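Local coordinates for protein interpain A (Prevotella intermedia, PDB 3BB7) that probably acts as a cysteine peptidase of the C10 family, captured here as the proenzyme, its prodomain fragment still joined to a catalytic domain with a mutated nucleophile, at residues A[53-58]-A[294-299]; A[72-76]-A[234-238]; A[99-103]-A[179-184]; A[136-140]-A[151-155]; A[237-241]-A[311-315]. The protein carries 1 engineered substitution. One frame throughout, in Å; residues are numbered along the deposited sequence.

Contact 1: residues A[53-58]-A[294-299]; sequences WWLKAI and YKIDLL
W54 drives its indole into the bend at 294-299, and its NE1 gives a hydrogen bond to the backbone O of K295 (2.9 Å). The bond is nearly straight, 171° at the hydrogen, and the oxygen lies in the plane of the indole, although the nitrogen stands somewhat out of the carbonyl plane. Above one face of the six-membered ring stands the edge of Y294, with Y294 CD1 3.6 Å from W54 CH2 and the planes at 70°: a T-shaped pair. The opposite indole face is covered by CG1 of I58, one helical turn further on.

This is where helix 49-68 of the prodomain lies against the catalytic domain, on the loop that leaves strand 292-294. L299 closes a type I turn begun at I296 and divides its two methyls: CD1 reaches W53 CH2 at 3.9 Å, while CD2 lies 4.0 Å from A57 CB. Further along, I58 CD1 touches CD1 of L298 at 3.7 Å.

Outward from the contact, W53 also stacks its ring on H267, the predicted proton acceptor, a direction set by a chi1 of 167°, and its NE1 bonds to F307 O. Among the outer partners, V290 O takes the hydroxyl of Y294, and R229 bonds to the carbonyl oxygens of I296 and D297.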
# COMPACT_ATOMS: atom_id res chain seq x y z
N TRP A 53 -7.96 6.94 3.01
CA TRP A 53 -7.45 7.88 2.01
C TRP A 53 -8.19 7.68 0.68
O TRP A 53 -8.67 8.65 0.07
CB TRP A 53 -5.94 7.75 1.78
CG TRP A 53 -5.53 8.48 0.56
CD1 TRP A 53 -5.32 9.85 0.42
CD2 TRP A 53 -5.36 7.93 -0.75
NE1 TRP A 53 -4.98 10.15 -0.88
CE2 TRP A 53 -5.03 8.99 -1.63
CE3 TRP A 53 -5.45 6.63 -1.26
CZ2 TRP A 53 -4.82 8.80 -3.01
CZ3 TRP A 53 -5.23 6.42 -2.63
CH2 TRP A 53 -4.92 7.51 -3.49
N TRP A 54 -8.28 6.43 0.25
CA TRP A 54 -8.87 6.12 -1.05
C TRP A 54 -10.33 6.63 -1.09
O TRP A 54 -10.75 7.23 -2.08
CB TRP A 54 -8.81 4.61 -1.31
CG TRP A 54 -9.40 4.25 -2.64
CD1 TRP A 54 -8.79 4.33 -3.87
CD2 TRP A 54 -10.72 3.74 -2.87
NE1 TRP A 54 -9.67 3.93 -4.86
CE2 TRP A 54 -10.86 3.54 -4.27
CE3 TRP A 54 -11.80 3.43 -2.03
CZ2 TRP A 54 -12.05 3.10 -4.85
CZ3 TRP A 54 -12.98 2.97 -2.60
CH2 TRP A 54 -13.08 2.80 -3.99
N LEU A 55 -11.10 6.42 -0.03
CA LEU A 55 -12.47 6.92 0.01
C LEU A 55 -12.51 8.45 -0.10
O LEU A 55 -13.39 9.01 -0.78
CB LEU A 55 -13.18 6.47 1.28
CG LEU A 55 -13.50 4.97 1.38
CD1 LEU A 55 -14.05 4.66 2.79
CD2 LEU A 55 -14.48 4.50 0.32
N LYS A 56 -11.61 9.13 0.60
CA LYS A 56 -11.56 10.61 0.54
C LYS A 56 -11.20 11.10 -0.87
O LYS A 56 -11.81 12.05 -1.39
CB LYS A 56 -10.57 11.14 1.59
CG LYS A 56 -11.07 10.96 3.03
CD LYS A 56 -10.20 11.71 4.03
CE LYS A 56 -10.97 11.98 5.32
NZ LYS A 56 -10.31 13.01 6.21
N ALA A 57 -10.24 10.43 -1.50
CA ALA A 57 -9.82 10.73 -2.88
C ALA A 57 -10.97 10.48 -3.89
O ALA A 57 -11.21 11.30 -4.78
CB ALA A 57 -8.60 9.88 -3.23
N ILE A 58 -11.70 9.38 -3.70
CA ILE A 58 -12.89 9.11 -4.54
C ILE A 58 -13.92 10.21 -4.40
O ILE A 58 -14.41 10.76 -5.40
CB ILE A 58 -13.47 7.72 -4.15
CG1 ILE A 58 -12.57 6.58 -4.66
CG2 ILE A 58 -14.92 7.54 -4.61
CD1 ILE A 58 -12.59 6.32 -6.18
N TYR A 294 -9.84 -2.08 -6.83
CA TYR A 294 -10.27 -0.69 -6.68
C TYR A 294 -9.87 0.16 -7.86
O TYR A 294 -8.83 -0.06 -8.47
CB TYR A 294 -9.63 -0.12 -5.39
CG TYR A 294 -10.20 -0.79 -4.15
CD1 TYR A 294 -11.37 -0.31 -3.56
CD2 TYR A 294 -9.59 -1.92 -3.57
CE1 TYR A 294 -11.94 -0.93 -2.46
CE2 TYR A 294 -10.16 -2.55 -2.43
CZ TYR A 294 -11.33 -2.01 -1.88
OH TYR A 294 -11.96 -2.60 -0.80
N LYS A 295 -10.67 1.16 -8.17
CA LYS A 295 -10.30 2.11 -9.22
C LYS A 295 -9.24 3.10 -8.76
O LYS A 295 -9.36 3.74 -7.71
CB LYS A 295 -11.54 2.86 -9.69
CG LYS A 295 -12.45 1.99 -10.56
CD LYS A 295 -13.50 2.80 -11.26
CE LYS A 295 -14.13 1.99 -12.40
NZ LYS A 295 -13.39 2.12 -13.69
N ILE A 296 -8.21 3.24 -9.58
CA ILE A 296 -7.27 4.36 -9.43
C ILE A 296 -7.16 5.20 -10.71
O ILE A 296 -6.66 6.33 -10.66
CB ILE A 296 -5.85 3.96 -8.95
CG1 ILE A 296 -5.16 3.10 -10.01
CG2 ILE A 296 -5.92 3.29 -7.55
CD1 ILE A 296 -3.63 2.98 -9.81
N ASP A 297 -7.61 4.68 -11.85
CA ASP A 297 -7.49 5.46 -13.08
C ASP A 297 -8.12 6.84 -12.97
O ASP A 297 -7.54 7.85 -13.40
CB ASP A 297 -8.04 4.70 -14.30
CG ASP A 297 -9.45 4.16 -14.11
OD1 ASP A 297 -10.09 4.32 -13.04
OD2 ASP A 297 -9.96 3.54 -15.08
N LEU A 298 -9.27 6.90 -12.32
CA LEU A 298 -10.01 8.16 -12.18
C LEU A 298 -9.45 9.10 -11.11
O LEU A 298 -10.00 10.19 -10.91
CB LEU A 298 -11.49 7.87 -11.92
CG LEU A 298 -11.89 6.73 -11.00
CD1 LEU A 298 -11.26 6.79 -9.63
CD2 LEU A 298 -13.43 6.68 -10.87
N LEU A 299 -8.38 8.71 -10.42
CA LEU A 299 -7.80 9.59 -9.37
C LEU A 299 -6.78 10.58 -9.96
O LEU A 299 -5.60 10.57 -9.58
CB LEU A 299 -7.19 8.78 -8.20
CG LEU A 299 -8.19 7.83 -7.50
CD1 LEU A 299 -7.48 7.08 -6.42
CD2 LEU A 299 -9.37 8.58 -6.95

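Contact 2: residues A[72-76]-A[234-238]; sequences LNVIK and DEQWM. Unlike the reference sequence in segment 72-76: N73 (reference Ser).
N73 and I75 reach across from an irregular loop segment packed on the N-terminal turn of helix 234-246. The loop comes after helix 49-68 of the prodomain, and helix 234-246 belongs to the C10 peptidase domain. The contact is partly buried and lies away from the predicted active-site residues.

The polar part is one side-chain pair. N73 ND2 faces D234 OD2, and the separation of 2.5 Å is so short for an N-H...O bond that its exact geometry is doubtful. The hydrogen bond is also bent, 125° at the hydrogen, and the amide and carboxylate planes are turned 71° from each other. The firm partner of the aspartate is R229, which makes a salt bridge to the other carboxylate oxygen, D234 OD1; the link from N73 to OD2 remains the doubtful one. N73 differs here from the reference sequence, which has serine. In the backbone of the loop, the amide I75 N bonds to D297 OD2.

The apolar part belongs to the I75 side chain. It runs out with CG1 anti to the carbonyl carbon (chi1 -62°), which carries CD1 to the helix backbone. There CD1 lies 3.7 Å from D234 CB and equally close to D234 O. E235 bends its chain at chi2 and comes alongside, bringing OE2 to 3.9 Å from I75 CD1 at the more exposed margin. On the helix side, M238 takes the other branch of the isoleucine, its CB meeting I75 CG2 at 3.9 Å.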
# COMPACT_ATOMS: atom_id res chain seq x y z
N LEU A 72 -15.58 11.27 -15.50
CA LEU A 72 -14.36 10.64 -15.03
C LEU A 72 -13.87 9.64 -16.07
O LEU A 72 -14.67 8.98 -16.73
CB LEU A 72 -14.56 9.96 -13.66
CG LEU A 72 -14.80 10.90 -12.47
CD1 LEU A 72 -15.36 10.12 -11.28
CD2 LEU A 72 -13.50 11.64 -12.07
N ASN A 73 -12.56 9.54 -16.20
CA ASN A 73 -12.04 8.62 -17.20
C ASN A 73 -12.05 7.17 -16.73
O ASN A 73 -12.04 6.89 -15.53
CB ASN A 73 -10.66 9.05 -17.68
CG ASN A 73 -9.61 8.95 -16.62
OD1 ASN A 73 -9.55 7.97 -15.85
ND2 ASN A 73 -8.75 9.94 -16.57
N VAL A 74 -12.12 6.27 -17.71
CA VAL A 74 -12.09 4.83 -17.48
C VAL A 74 -11.03 4.30 -18.44
O VAL A 74 -11.14 4.44 -19.67
CB VAL A 74 -13.45 4.19 -17.81
CG1 VAL A 74 -13.36 2.69 -17.64
CG2 VAL A 74 -14.51 4.75 -16.88
N ILE A 75 -9.96 3.76 -17.87
CA ILE A 75 -8.82 3.30 -18.67
C ILE A 75 -8.69 1.81 -18.42
O ILE A 75 -8.56 1.37 -17.25
CB ILE A 75 -7.54 4.04 -18.25
CG1 ILE A 75 -7.68 5.54 -18.50
CG2 ILE A 75 -6.33 3.49 -18.99
CD1 ILE A 75 -6.55 6.35 -17.87
N LYS A 76 -8.70 1.04 -19.50
CA LYS A 76 -8.62 -0.43 -19.45
C LYS A 76 -7.32 -0.86 -20.11
O LYS A 76 -6.86 -0.21 -21.06
CB LYS A 76 -9.83 -1.04 -20.17
CG LYS A 76 -11.15 -0.72 -19.50
CD LYS A 76 -12.24 -1.57 -20.04
CE LYS A 76 -13.59 -1.18 -19.49
NZ LYS A 76 -14.69 -2.10 -19.91
N ASP A 234 -3.14 10.55 -16.91
CA ASP A 234 -3.77 9.34 -16.40
C ASP A 234 -3.41 8.15 -17.27
O ASP A 234 -3.13 7.06 -16.76
CB ASP A 234 -5.30 9.52 -16.38
CG ASP A 234 -5.74 10.60 -15.44
OD1 ASP A 234 -5.02 10.82 -14.43
OD2 ASP A 234 -6.81 11.21 -15.68
N GLU A 235 -3.43 8.34 -18.59
CA GLU A 235 -3.10 7.24 -19.51
C GLU A 235 -1.64 6.80 -19.33
O GLU A 235 -1.31 5.60 -19.36
CB GLU A 235 -3.40 7.64 -20.96
CG GLU A 235 -4.90 7.93 -21.20
CD GLU A 235 -5.42 9.28 -20.55
OE1 GLU A 235 -4.64 10.23 -20.25
OE2 GLU A 235 -6.66 9.39 -20.32
N GLN A 236 -0.73 7.77 -19.17
CA GLN A 236 0.68 7.41 -19.00
C GLN A 236 0.89 6.66 -17.69
O GLN A 236 1.65 5.67 -17.65
CB GLN A 236 1.52 8.68 -18.99
CG GLN A 236 1.60 9.33 -20.36
CD GLN A 236 2.10 10.76 -20.32
OE1 GLN A 236 2.28 11.36 -19.26
NE2 GLN A 236 2.27 11.35 -21.50
N TRP A 237 0.26 7.14 -16.62
CA TRP A 237 0.40 6.50 -15.31
C TRP A 237 -0.18 5.06 -15.32
O TRP A 237 0.48 4.12 -14.85
CB TRP A 237 -0.37 7.35 -14.29
CG TRP A 237 -0.18 6.98 -12.87
CD1 TRP A 237 -1.11 6.39 -12.05
CD2 TRP A 237 0.99 7.18 -12.07
NE1 TRP A 237 -0.60 6.23 -10.79
CE2 TRP A 237 0.69 6.73 -10.76
CE3 TRP A 237 2.25 7.75 -12.32
CZ2 TRP A 237 1.61 6.80 -9.71
CZ3 TRP A 237 3.15 7.83 -11.27
CH2 TRP A 237 2.83 7.35 -9.99
N MET A 238 -1.36 4.87 -15.92
CA MET A 238 -1.94 3.54 -15.91
C MET A 238 -1.12 2.62 -16.80
O MET A 238 -0.97 1.46 -16.49
CB MET A 238 -3.39 3.56 -16.36
CG MET A 238 -4.33 4.23 -15.38
SD MET A 238 -4.13 3.74 -13.67
CE MET A 238 -4.43 1.97 -13.69

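Contact 3: residues A[99-103]-A[179-184]; sequences PYNKL and ANAVAT
Y100 turns the edge of its ring to V182: CG2 of the valine sits near the ring plane, 3.8 Å from Y100 CD2. The two side chains meet at a slant, while one face of the phenol ring is partly covered by CD of P99. P99, preceded by a cis peptide bond, presses its CB against A179 CB at 3.8 Å.

P99 and Y100 begin a type I turn that ends at K102, laid on the side of helix 176-192. The small side chain of A183 lets the turn come close. Its CB lies 3.5 Å from P99 O, and its CA makes a CA-H...O contact with Y100 O. A water bridges the two backbones, donating to Y100 O and A183 O and accepting from L103 N.

K102 stretches its extended chain along the helix, CG anti to the backbone N (chi1 -179°), and ends with NZ 3.1 Å from N180 OD1, a weak bond. A second water spans NZ and N180 ND2, weakly at the lysine. L103 lies across the next part of the helix, with CG against A183 CB and CD1 3.6 Å from T184 OG1, a hydroxyl already bonded to N180 O.

The turn, in the C10 peptidase domain, comes in the loop after helix 49-68 and before helix 116-128. Y170 and Y174, from the loop before helix 176-192, pack on P99, and Y170 also meets Y100 and V182.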
# COMPACT_ATOMS: atom_id res chain seq x y z
N PRO A 99 2.51 -9.07 15.36
CA PRO A 99 3.91 -9.06 15.77
C PRO A 99 4.83 -8.25 14.87
O PRO A 99 6.06 -8.22 15.10
CB PRO A 99 4.30 -10.53 15.68
CG PRO A 99 3.47 -11.01 14.48
CD PRO A 99 2.19 -10.24 14.51
N TYR A 100 4.27 -7.60 13.84
CA TYR A 100 5.07 -6.86 12.87
C TYR A 100 5.96 -5.82 13.52
O TYR A 100 7.07 -5.57 13.03
CB TYR A 100 4.13 -6.18 11.87
CG TYR A 100 3.11 -7.17 11.30
CD1 TYR A 100 1.76 -7.12 11.69
CD2 TYR A 100 3.51 -8.19 10.42
CE1 TYR A 100 0.82 -8.07 11.18
CE2 TYR A 100 2.58 -9.10 9.91
CZ TYR A 100 1.26 -9.05 10.31
OH TYR A 100 0.41 -9.98 9.75
N ASN A 101 5.44 -5.21 14.61
CA ASN A 101 6.17 -4.15 15.31
C ASN A 101 6.92 -4.62 16.55
O ASN A 101 7.33 -3.78 17.37
CB ASN A 101 5.21 -3.00 15.69
CG ASN A 101 4.19 -3.42 16.76
OD1 ASN A 101 4.01 -4.61 17.01
ND2 ASN A 101 3.52 -2.43 17.40
N LYS A 102 7.10 -5.93 16.71
CA LYS A 102 7.69 -6.53 17.94
C LYS A 102 9.02 -5.91 18.32
O LYS A 102 9.35 -5.81 19.52
CB LYS A 102 7.87 -8.06 17.74
CG LYS A 102 8.44 -8.88 18.89
CD LYS A 102 8.32 -10.38 18.58
CE LYS A 102 9.25 -11.15 19.47
NZ LYS A 102 9.07 -12.61 19.30
N LEU A 103 9.83 -5.56 17.32
CA LEU A 103 11.18 -5.08 17.62
C LEU A 103 11.28 -3.57 17.85
O LEU A 103 12.39 -3.06 18.12
CB LEU A 103 12.15 -5.52 16.52
CG LEU A 103 12.26 -7.03 16.37
CD1 LEU A 103 13.16 -7.40 15.21
CD2 LEU A 103 12.76 -7.70 17.65
N ALA A 179 7.38 -14.75 14.03
CA ALA A 179 7.21 -13.37 14.46
C ALA A 179 8.49 -12.59 14.27
O ALA A 179 8.47 -11.49 13.73
CB ALA A 179 6.79 -13.34 15.90
N ASN A 180 9.62 -13.15 14.71
CA ASN A 180 10.89 -12.44 14.55
C ASN A 180 11.30 -12.22 13.08
O ASN A 180 11.90 -11.21 12.73
CB ASN A 180 11.96 -13.18 15.33
CG ASN A 180 11.83 -12.94 16.82
OD1 ASN A 180 11.27 -11.92 17.25
ND2 ASN A 180 12.35 -13.85 17.61
N ALA A 181 10.99 -13.21 12.24
CA ALA A 181 11.31 -13.10 10.82
C ALA A 181 10.67 -11.88 10.24
O ALA A 181 11.34 -11.07 9.62
CB ALA A 181 10.87 -14.33 10.08
N VAL A 182 9.35 -11.76 10.42
CA VAL A 182 8.66 -10.64 9.82
C VAL A 182 8.97 -9.32 10.54
O VAL A 182 9.04 -8.27 9.87
CB VAL A 182 7.12 -10.89 9.67
CG1 VAL A 182 6.39 -10.85 11.02
CG2 VAL A 182 6.51 -9.89 8.73
N ALA A 183 9.15 -9.36 11.87
CA ALA A 183 9.44 -8.14 12.62
C ALA A 183 10.77 -7.53 12.21
O ALA A 183 10.90 -6.32 12.19
CB ALA A 183 9.43 -8.42 14.11
N THR A 184 11.78 -8.37 11.94
CA THR A 184 13.08 -7.90 11.49
C THR A 184 12.92 -7.18 10.15
O THR A 184 13.44 -6.08 9.98
CB THR A 184 14.05 -9.08 11.36
OG1 THR A 184 14.24 -9.66 12.66
CG2 THR A 184 15.37 -8.62 10.78
O HOH W 1 9.49 -4.94 14.35
O HOH W 2 12.04 -12.84 20.57

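Contact 4: residues A[136-140]-A[151-155]; sequences GSHTV and AISAD
T139 and S153 face each other across a two-stranded antiparallel beta hairpin formed by strands 138-142 and 150-154. The segment axes run at 154° to one another, 4.6 Å apart at their closest, within the C10 peptidase domain.

The close-fitting part is the backbone and the side carrying H138, V140, I152 and A154. H138 and A154 form one hydrogen-bonded pair and exchange two bonds; the one from A154 N to H138 O is 2.9 Å and nearly along the C=O axis. V140 and I152 form the next such pair, with I152 N to V140 O at 2.8 Å and a return bond from V140 N to I152 O; in both bonds the donor stands about 22° out of the carbonyl plane. On this side V140 CG2 rests 4.1 Å from I152 CB, and helix 176-192 lies beneath: I152 touches L187 and V191, and A154 touches H188. H138 packs on V191 too, and its NE2 bonds to E194.

The other side is more open. Here T139 and S153 make a non-hydrogen-bonded pair with their CA atoms 4.2 Å apart, and A151 CB adds a contact of 3.8 Å to T139 CG2. Beyond the last paired residues the strands are joined less firmly. S137 CA makes a CA-H...O contact with A154 O, and G136 O approaches D155 OD1 without a bond, while N158 bonds D155 OD2.

On the exposed face both hydroxyl oxygens stand anti to their carbonyl carbons (chi1 near -60°), and T139 OG1 meets S153 OG in a 2.7 Å hydrogen bond.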
# COMPACT_ATOMS: atom_id res chain seq x y z
N GLY A 136 25.14 -2.67 4.66
CA GLY A 136 25.38 -1.54 5.54
C GLY A 136 24.46 -1.49 6.75
O GLY A 136 23.88 -2.51 7.15
N SER A 137 24.35 -0.30 7.36
CA SER A 137 23.57 -0.14 8.58
C SER A 137 23.09 1.28 8.66
O SER A 137 23.63 2.16 8.00
CB SER A 137 24.43 -0.45 9.82
OG SER A 137 25.61 0.33 9.86
N HIS A 138 22.04 1.49 9.46
CA HIS A 138 21.49 2.82 9.63
C HIS A 138 20.67 2.88 10.89
O HIS A 138 20.17 1.87 11.36
CB HIS A 138 20.61 3.19 8.43
CG HIS A 138 20.16 4.62 8.40
ND1 HIS A 138 21.04 5.68 8.39
CD2 HIS A 138 18.92 5.16 8.28
CE1 HIS A 138 20.35 6.81 8.31
NE2 HIS A 138 19.06 6.52 8.23
N THR A 139 20.52 4.10 11.42
CA THR A 139 19.77 4.36 12.63
C THR A 139 18.84 5.55 12.41
O THR A 139 19.25 6.54 11.76
CB THR A 139 20.76 4.66 13.78
OG1 THR A 139 21.58 3.50 14.00
CG2 THR A 139 20.03 4.99 15.09
N VAL A 140 17.59 5.44 12.87
CA VAL A 140 16.74 6.62 13.04
C VAL A 140 16.42 6.76 14.53
O VAL A 140 16.83 5.91 15.35
CB VAL A 140 15.46 6.53 12.20
CG1 VAL A 140 15.80 6.33 10.72
CG2 VAL A 140 14.52 5.39 12.68
N ALA A 151 17.40 5.32 19.90
CA ALA A 151 17.92 4.80 18.63
C ALA A 151 17.14 3.59 18.18
O ALA A 151 16.93 2.66 18.95
CB ALA A 151 19.42 4.44 18.77
N ILE A 152 16.78 3.59 16.91
CA ILE A 152 16.15 2.43 16.28
C ILE A 152 17.05 2.09 15.09
O ILE A 152 17.12 2.84 14.12
CB ILE A 152 14.72 2.76 15.82
CG1 ILE A 152 13.83 3.13 17.04
CG2 ILE A 152 14.14 1.58 15.01
CD1 ILE A 152 12.55 3.88 16.66
N SER A 153 17.75 0.96 15.18
CA SER A 153 18.84 0.65 14.26
C SER A 153 18.59 -0.63 13.48
O SER A 153 17.93 -1.54 13.98
CB SER A 153 20.15 0.50 15.05
OG SER A 153 20.42 1.72 15.72
N ALA A 154 19.17 -0.71 12.29
CA ALA A 154 19.14 -1.91 11.49
C ALA A 154 20.54 -2.19 10.94
O ALA A 154 21.17 -1.30 10.34
CB ALA A 154 18.18 -1.69 10.34
N ASP A 155 21.03 -3.40 11.16
CA ASP A 155 22.31 -3.84 10.57
C ASP A 155 21.98 -4.70 9.37
O ASP A 155 21.98 -5.94 9.44
CB ASP A 155 23.13 -4.61 11.60
CG ASP A 155 24.48 -5.03 11.05
OD1 ASP A 155 24.77 -4.73 9.86
OD2 ASP A 155 25.23 -5.70 11.82

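Contact 5: residues A[237-241]-A[311-315]; sequences WMDIV and QDMVR
A chi1 of -171°, which sets CG opposite the backbone N, swings the W237 indole off helix 234-246 toward the sheet, where M313 comes to meet it. The methionine has CG between the backbone N and the carbonyl carbon (chi1 83°) and bends at chi3 (66°), which lays CE over the indole. This CH-pi contact puts CE 3.8 Å from the centroid of the six-membered ring, displaced toward the rim, with W237 CZ2 nearest at 3.6 Å. The sulfur stands farther off above the same face, 5.1 Å from that centroid, a distant Met-aromatic contact.

I240 and V241 frame the methionine. I240 CG2 lies 3.8 Å from M313 SD, and V241 CG2 3.9 Å from M313 CE. I240 also meets R315 nearly at a right angle, its CD1 3.8 Å from NH1, while R315 NE is taken by a salt bridge to E225. W237 NE1 bonds to the hydroxyl of Y253, which also bonds to Q311 OE1.

Strand 312-315 runs between 251-255 and the outermost strand 225-228 of the large antiparallel sheet. Helix 234-246 packs on the face carrying M313, where I227 also touches W237, I240 and M313, while V314 meets helix 208-218.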
# COMPACT_ATOMS: atom_id res chain seq x y z
N TRP A 237 0.26 7.14 -16.62
CA TRP A 237 0.40 6.50 -15.31
C TRP A 237 -0.18 5.06 -15.32
O TRP A 237 0.48 4.12 -14.85
CB TRP A 237 -0.37 7.35 -14.29
CG TRP A 237 -0.18 6.98 -12.87
CD1 TRP A 237 -1.11 6.39 -12.05
CD2 TRP A 237 0.99 7.18 -12.07
NE1 TRP A 237 -0.60 6.23 -10.79
CE2 TRP A 237 0.69 6.73 -10.76
CE3 TRP A 237 2.25 7.75 -12.32
CZ2 TRP A 237 1.61 6.80 -9.71
CZ3 TRP A 237 3.15 7.83 -11.27
CH2 TRP A 237 2.83 7.35 -9.99
N MET A 238 -1.36 4.87 -15.92
CA MET A 238 -1.94 3.54 -15.91
C MET A 238 -1.12 2.62 -16.80
O MET A 238 -0.97 1.46 -16.49
CB MET A 238 -3.39 3.56 -16.36
CG MET A 238 -4.33 4.23 -15.38
SD MET A 238 -4.13 3.74 -13.67
CE MET A 238 -4.43 1.97 -13.69
N ASP A 239 -0.51 3.13 -17.87
CA ASP A 239 0.37 2.25 -18.67
C ASP A 239 1.59 1.75 -17.87
O ASP A 239 2.03 0.60 -18.07
CB ASP A 239 0.78 2.95 -19.97
CG ASP A 239 -0.33 2.88 -21.03
OD1 ASP A 239 -0.18 3.55 -22.08
OD2 ASP A 239 -1.36 2.15 -20.84
N ILE A 240 2.12 2.58 -16.98
CA ILE A 240 3.20 2.12 -16.11
C ILE A 240 2.68 0.99 -15.21
O ILE A 240 3.33 -0.05 -15.06
CB ILE A 240 3.78 3.27 -15.24
CG1 ILE A 240 4.48 4.28 -16.15
CG2 ILE A 240 4.73 2.71 -14.19
CD1 ILE A 240 4.85 5.56 -15.45
N VAL A 241 1.52 1.20 -14.58
CA VAL A 241 0.93 0.16 -13.75
C VAL A 241 0.73 -1.15 -14.53
O VAL A 241 1.18 -2.23 -14.08
CB VAL A 241 -0.39 0.62 -13.12
CG1 VAL A 241 -1.05 -0.54 -12.34
CG2 VAL A 241 -0.12 1.83 -12.17
N GLN A 311 -0.07 10.68 -4.53
CA GLN A 311 0.09 9.40 -5.22
C GLN A 311 1.47 9.29 -5.82
O GLN A 311 1.79 9.96 -6.80
CB GLN A 311 -0.94 9.23 -6.34
CG GLN A 311 -2.37 9.10 -5.86
CD GLN A 311 -3.32 8.95 -7.03
OE1 GLN A 311 -3.42 7.86 -7.64
NE2 GLN A 311 -4.02 10.02 -7.36
N ASP A 312 2.28 8.48 -5.15
CA ASP A 312 3.64 8.20 -5.54
C ASP A 312 3.74 6.70 -5.72
O ASP A 312 2.95 5.94 -5.14
CB ASP A 312 4.62 8.60 -4.43
CG ASP A 312 4.43 10.02 -3.94
OD1 ASP A 312 4.51 10.25 -2.71
OD2 ASP A 312 4.19 10.92 -4.78
N MET A 313 4.71 6.24 -6.50
CA MET A 313 4.98 4.81 -6.55
C MET A 313 6.47 4.59 -6.48
O MET A 313 7.27 5.43 -6.91
CB MET A 313 4.35 4.13 -7.78
CG MET A 313 5.11 4.20 -9.07
SD MET A 313 4.63 3.04 -10.40
CE MET A 313 2.99 3.66 -10.78
N VAL A 314 6.85 3.43 -5.98
CA VAL A 314 8.23 2.99 -6.08
C VAL A 314 8.19 1.83 -7.04
O VAL A 314 7.51 0.81 -6.76
CB VAL A 314 8.85 2.58 -4.74
CG1 VAL A 314 10.25 2.07 -4.98
CG2 VAL A 314 8.86 3.76 -3.79
N ARG A 315 8.87 1.98 -8.18
CA ARG A 315 8.99 0.90 -9.15
C ARG A 315 10.46 0.47 -9.20
O ARG A 315 11.33 1.10 -8.56
CB ARG A 315 8.45 1.35 -10.51
CG ARG A 315 9.25 2.40 -11.21
CD ARG A 315 8.61 2.79 -12.55
NE ARG A 315 9.32 3.95 -13.08
CZ ARG A 315 9.10 4.47 -14.28
NH1 ARG A 315 8.21 3.91 -15.09
NH2 ARG A 315 9.78 5.56 -14.65

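In the fold
Contacts 1, 2 and 5 lie close together, their centres 11 to 14 Å apart. Contacts 2 and 5 share helix 234-246, using overlapping segments that have W237 and M238 in common; contact 1 touches both, through D297 and L299. Together they join prodomain helix 49-68, the loop after it and the catalytic sheet. Contacts 1 and 5 come near H267, the predicted proton acceptor, while contact 2 lies away from it. Contacts 3 and 4 lie across the chain's centre from contacts 1 and 2, their own centres 16 Å apart, with helix 176-192 packing against both turn and hairpin. Along the sequence both fall between the two segments of contact 2, and the segments of contacts 1 and 5 alternate.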